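Local coordinates for GTN Reductase (Agrobacterium tumefaciens, PDB 5N6G), which is an FMN-dependent ene-reductase of the Old Yellow Enzyme family, which probably reduces activated carbon-carbon double bonds with hydride from NADH or NADPH, at residues 79-82 with 83-86; 61-65 with 66-70. All coordinates share one frame; numbering follows the deposited sequence.

Contact 1 (79-82 with 83-86); sequences GWKK and ITDG
W80 and I83 run alongside each other from the same face of the helix, and the methyl CD1 of I83 reaches the benzo part of the indole, 3.6 Å from W80 CE3. The I83 torsions explain the reach: CG1 sits anti to the carbonyl carbon (chi1 -70°) and the chain then runs on extended, carrying CD1 to the CE3-CZ3 side of the indole. On the solvent side K81 heads for D85, one turn on. Its chain bends at chi2 (66°), which brings CE to 3.4 Å from D85 OD1, while NZ stays 3.7 Å from the same oxygen, a long salt bridge. Underneath run the i to i+4 backbone bonds, T84 N to W80 O at 2.8 Å, D85 N to K81 O at 2.9 Å, with the I83 N to G79 O bond weak. Further out, W80 NE1 donates to G70 O and F172 meets the indole edge-to-face; T84 OG1 is tied to A170 O, and I83 packs on A39 and Y42 of helix 36-43 and on I94. This is an amphipathic helix of a beta-alpha-beta unit in a TIM barrel, its apolar face turned to strands 50-57 and 94-99.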
loop_
_atom_site.group_PDB
_atom_site.type_symbol
_atom_site.label_atom_id
_atom_site.label_comp_id
_atom_site.label_asym_id
_atom_site.label_seq_id
_atom_site.Cartn_x
_atom_site.Cartn_y
_atom_site.Cartn_z
ATOM N N GLY A 79 -2.337 11.938 15.964
ATOM C CA GLY A 79 -1.160 12.271 15.178
ATOM C C GLY A 79 -1.449 12.321 13.692
ATOM O O GLY A 79 -0.947 13.191 12.978
ATOM N N TRP A 80 -2.248 11.373 13.193
ATOM C CA TRP A 80 -2.635 11.428 11.790
ATOM C C TRP A 80 -3.502 12.641 11.475
ATOM O O TRP A 80 -3.436 13.184 10.353
ATOM C CB TRP A 80 -3.375 10.165 11.405
ATOM C CG TRP A 80 -2.518 8.974 11.129
ATOM C CD1 TRP A 80 -2.589 7.763 11.758
ATOM C CD2 TRP A 80 -1.500 8.841 10.121
ATOM N NE1 TRP A 80 -1.688 6.889 11.210
ATOM C CE2 TRP A 80 -0.995 7.524 10.214
ATOM C CE3 TRP A 80 -0.966 9.701 9.160
ATOM C CZ2 TRP A 80 0.015 7.046 9.375
ATOM C CZ3 TRP A 80 0.066 9.218 8.334
ATOM C CH2 TRP A 80 0.530 7.907 8.452
ATOM N N LYS A 81 -4.350 13.064 12.421
ATOM C CA LYS A 81 -5.189 14.229 12.168
ATOM C C LYS A 81 -4.344 15.470 11.911
ATOM O O LYS A 81 -4.694 16.300 11.069
ATOM C CB LYS A 81 -6.151 14.438 13.340
ATOM C CG LYS A 81 -7.153 15.564 13.151
ATOM C CD LYS A 81 -8.142 15.258 12.026
ATOM C CE LYS A 81 -9.234 16.321 11.925
ATOM N NZ LYS A 81 -10.195 16.021 10.831
ATOM N N LYS A 82 -3.231 15.621 12.618
ATOM C CA LYS A 82 -2.348 16.751 12.336
ATOM C C LYS A 82 -1.817 16.681 10.908
ATOM O O LYS A 82 -1.703 17.710 10.228
ATOM C CB LYS A 82 -1.199 16.775 13.342
ATOM C CG LYS A 82 -0.308 17.996 13.229
ATOM C CD LYS A 82 0.925 17.866 14.122
ATOM C CE LYS A 82 1.608 19.210 14.322
ATOM N NZ LYS A 82 1.373 19.754 15.698
ATOM N N ILE A 83 -1.497 15.468 10.442
ATOM C CA ILE A 83 -0.962 15.268 9.098
ATOM C C ILE A 83 -2.019 15.569 8.037
ATOM O O ILE A 83 -1.754 16.294 7.069
ATOM C CB ILE A 83 -0.412 13.840 8.963
ATOM C CG1 ILE A 83 0.860 13.716 9.804
ATOM C CG2 ILE A 83 -0.164 13.493 7.492
ATOM C CD1 ILE A 83 1.360 12.339 9.953
ATOM N N THR A 84 -3.224 14.998 8.174
ATOM C CA THR A 84 -4.238 15.221 7.148
ATOM C C THR A 84 -4.682 16.679 7.130
ATOM O O THR A 84 -4.887 17.258 6.057
ATOM C CB THR A 84 -5.442 14.289 7.332
ATOM O OG1 THR A 84 -6.152 14.623 8.530
ATOM C CG2 THR A 84 -5.017 12.837 7.387
ATOM N N ASP A 85 -4.809 17.309 8.302
ATOM C CA ASP A 85 -5.112 18.739 8.317
ATOM C C ASP A 85 -4.039 19.533 7.567
ATOM O O ASP A 85 -4.355 20.453 6.800
ATOM C CB ASP A 85 -5.222 19.237 9.749
ATOM C CG ASP A 85 -6.520 18.828 10.434
ATOM O OD1 ASP A 85 -7.442 18.301 9.766
ATOM O OD2 ASP A 85 -6.605 19.062 11.669
ATOM N N GLY A 86 -2.761 19.214 7.798
ATOM C CA GLY A 86 -1.697 19.967 7.150
ATOM C C GLY A 86 -1.692 19.767 5.646
ATOM O O GLY A 86 -1.520 20.723 4.878
#

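Contact 2 (61-65 with 66-70); sequences QGQGY and ADVPG. With 8OZ (2-Phenylacrylic acid), chain C.
Between Q63 and V68 the chain doubles back in an irregular loop, turning at D67, whose phi and psi are both positive (62°/34°), so that the Q63 side chain faces the backbone of V68. Q63 NE2 donates to V68 O over 3.1 Å; the acceptor lies close to the amide plane, but the nitrogen stands above the carbonyl plane of V68. The bend at chi2 (-85°) folds the Q63 amide back across the loop, and its other end, OE1, packs 3.4 Å from V68 CB. NE2 also bonds to the hydroxyl of Y72, so two partners fix the rotation of the amide. A water bridges the turn: it donates to Y65 O at 2.7 Å and accepts from V68 N at 2.9 Å, joining two backbone groups that do not meet directly. V68 CG2 lies against Y65, 3.9 Å from Y65 CB. The loop follows strand 50-57 of the TIM barrel and contributes to the wall of the active-site pocket of this Old Yellow Enzyme, where Y65 is one of the residues lining the 2-phenylacrylic acid pocket. The C6-C7 edge of the ligand's phenyl lies over one face of the Y65 ring, toward its rim, with the two rings steeply inclined and C7 3.9 Å from Y65 CE1. The ring of Y129 meets that of Y65 with the planes well inclined, and Y65 OH is hydrogen-bonded to Y183 OH. H178 and N181 hydrogen-bond the ligand, while A66 O is held by N27 ND2 and G64 O by T128 OG1.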
loop_
_atom_site.group_PDB
_atom_site.type_symbol
_atom_site.label_atom_id
_atom_site.label_comp_id
_atom_site.label_asym_id
_atom_site.label_seq_id
_atom_site.Cartn_x
_atom_site.Cartn_y
_atom_site.Cartn_z
ATOM N N GLN A 61 -1.410 -6.784 15.809
ATOM C CA GLN A 61 -1.197 -8.053 15.124
ATOM C C GLN A 61 -0.756 -7.824 13.680
ATOM O O GLN A 61 0.044 -8.598 13.141
ATOM C CB GLN A 61 -2.488 -8.865 15.167
ATOM C CG GLN A 61 -2.438 -10.259 14.592
ATOM C CD GLN A 61 -3.830 -10.765 14.239
ATOM O OE1 GLN A 61 -4.464 -10.231 13.342
ATOM N NE2 GLN A 61 -4.294 -11.805 14.933
ATOM N N GLY A 62 -1.239 -6.768 13.053
ATOM C CA GLY A 62 -0.859 -6.435 11.685
ATOM C C GLY A 62 0.466 -5.746 11.499
ATOM O O GLY A 62 0.816 -5.436 10.346
ATOM N N GLN A 63 1.186 -5.455 12.586
ATOM C CA GLN A 63 2.516 -4.845 12.526
ATOM C C GLN A 63 3.582 -5.879 12.203
ATOM O O GLN A 63 3.624 -6.947 12.817
ATOM C CB GLN A 63 2.907 -4.211 13.863
ATOM C CG GLN A 63 2.193 -2.928 14.174
ATOM C CD GLN A 63 2.855 -1.710 13.571
ATOM O OE1 GLN A 63 3.664 -1.797 12.633
ATOM N NE2 GLN A 63 2.472 -0.538 14.088
ATOM N N GLY A 64 4.514 -5.499 11.329
ATOM C CA GLY A 64 5.646 -6.344 11.002
ATOM C C GLY A 64 7.013 -5.710 11.125
ATOM O O GLY A 64 8.019 -6.415 11.018
ATOM N N TYR A 65 7.063 -4.385 11.348
ATOM C CA TYR A 65 8.314 -3.635 11.460
ATOM C C TYR A 65 8.180 -2.642 12.598
ATOM O O TYR A 65 7.087 -2.163 12.906
ATOM C CB TYR A 65 8.666 -2.860 10.170
ATOM C CG TYR A 65 8.614 -3.729 8.944
ATOM C CD1 TYR A 65 7.417 -3.977 8.320
ATOM C CD2 TYR A 65 9.739 -4.370 8.465
ATOM C CE1 TYR A 65 7.332 -4.780 7.228
ATOM C CE2 TYR A 65 9.657 -5.201 7.366
ATOM C CZ TYR A 65 8.448 -5.389 6.749
ATOM O OH TYR A 65 8.339 -6.220 5.653
ATOM N N ALA A 66 9.327 -2.281 13.170
ATOM C CA ALA A 66 9.335 -1.330 14.268
ATOM C C ALA A 66 9.140 0.107 13.787
ATOM O O ALA A 66 9.483 0.479 12.658
ATOM C CB ALA A 66 10.650 -1.416 15.034
ATOM N N ASP A 67 8.579 0.922 14.682
ATOM C CA ASP A 67 8.452 2.366 14.510
ATOM C C ASP A 67 7.591 2.728 13.303
ATOM O O ASP A 67 7.839 3.736 12.634
ATOM C CB ASP A 67 9.837 3.032 14.424
ATOM C CG ASP A 67 10.613 2.945 15.745
ATOM O OD1 ASP A 67 10.027 2.613 16.788
ATOM O OD2 ASP A 67 11.829 3.184 15.735
ATOM N N VAL A 68 6.580 1.906 13.032
ATOM C CA VAL A 68 5.616 2.137 11.965
ATOM C C VAL A 68 4.345 2.713 12.576
ATOM O O VAL A 68 3.846 2.158 13.573
ATOM C CB VAL A 68 5.304 0.832 11.221
ATOM C CG1 VAL A 68 4.091 0.956 10.339
ATOM C CG2 VAL A 68 6.514 0.390 10.425
ATOM N N PRO A 69 3.795 3.788 12.020
ATOM C CA PRO A 69 2.583 4.378 12.599
ATOM C C PRO A 69 1.382 3.502 12.291
ATOM O O PRO A 69 1.253 2.969 11.193
ATOM C CB PRO A 69 2.475 5.726 11.879
ATOM C CG PRO A 69 3.054 5.444 10.552
ATOM C CD PRO A 69 4.212 4.511 10.809
ATOM N N GLY A 70 0.487 3.362 13.270
ATOM C CA GLY A 70 -0.720 2.587 13.104
ATOM C C GLY A 70 -2.000 3.409 13.161
ATOM O O GLY A 70 -1.987 4.637 13.228
HETATM C C4 8OZ C . 9.912 -1.562 2.435
HETATM C C5 8OZ C . 10.260 -1.811 3.742
HETATM C C6 8OZ C . 9.312 -2.280 4.623
HETATM C C7 8OZ C . 8.010 -2.484 4.205
HETATM C C8 8OZ C . 5.902 -2.972 1.155
HETATM C C 8OZ C . 5.244 -1.896 3.260
HETATM O O 8OZ C . 4.779 -2.943 0.713
HETATM C C1 8OZ C . 6.218 -2.327 2.472
HETATM C C2 8OZ C . 7.642 -2.218 2.893
HETATM C C3 8OZ C . 8.613 -1.767 2.003
HETATM O O1 8OZ C . 6.887 -3.574 0.533
HETATM O O HOH W 1 5.874 -0.433 14.647
#

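In the fold
Following the chain from the N terminus, the chain leaves the barrel at the end of strand 50-57 and runs into contact 2, which closes a short loop of its own at 61-70. Helix 74-89 then carries contact 1 before the chain returns to the barrel as strand 94-99. The two are in series, neither nested nor crossed, with centres about 19 Å apart. They nevertheless touch, because the indole of W80 reaches back to the end of the loop, where its CZ2 packs 3.6 Å from P69 CG. The helix on the outside of the barrel is thus joined to a loop that lines the substrate pocket.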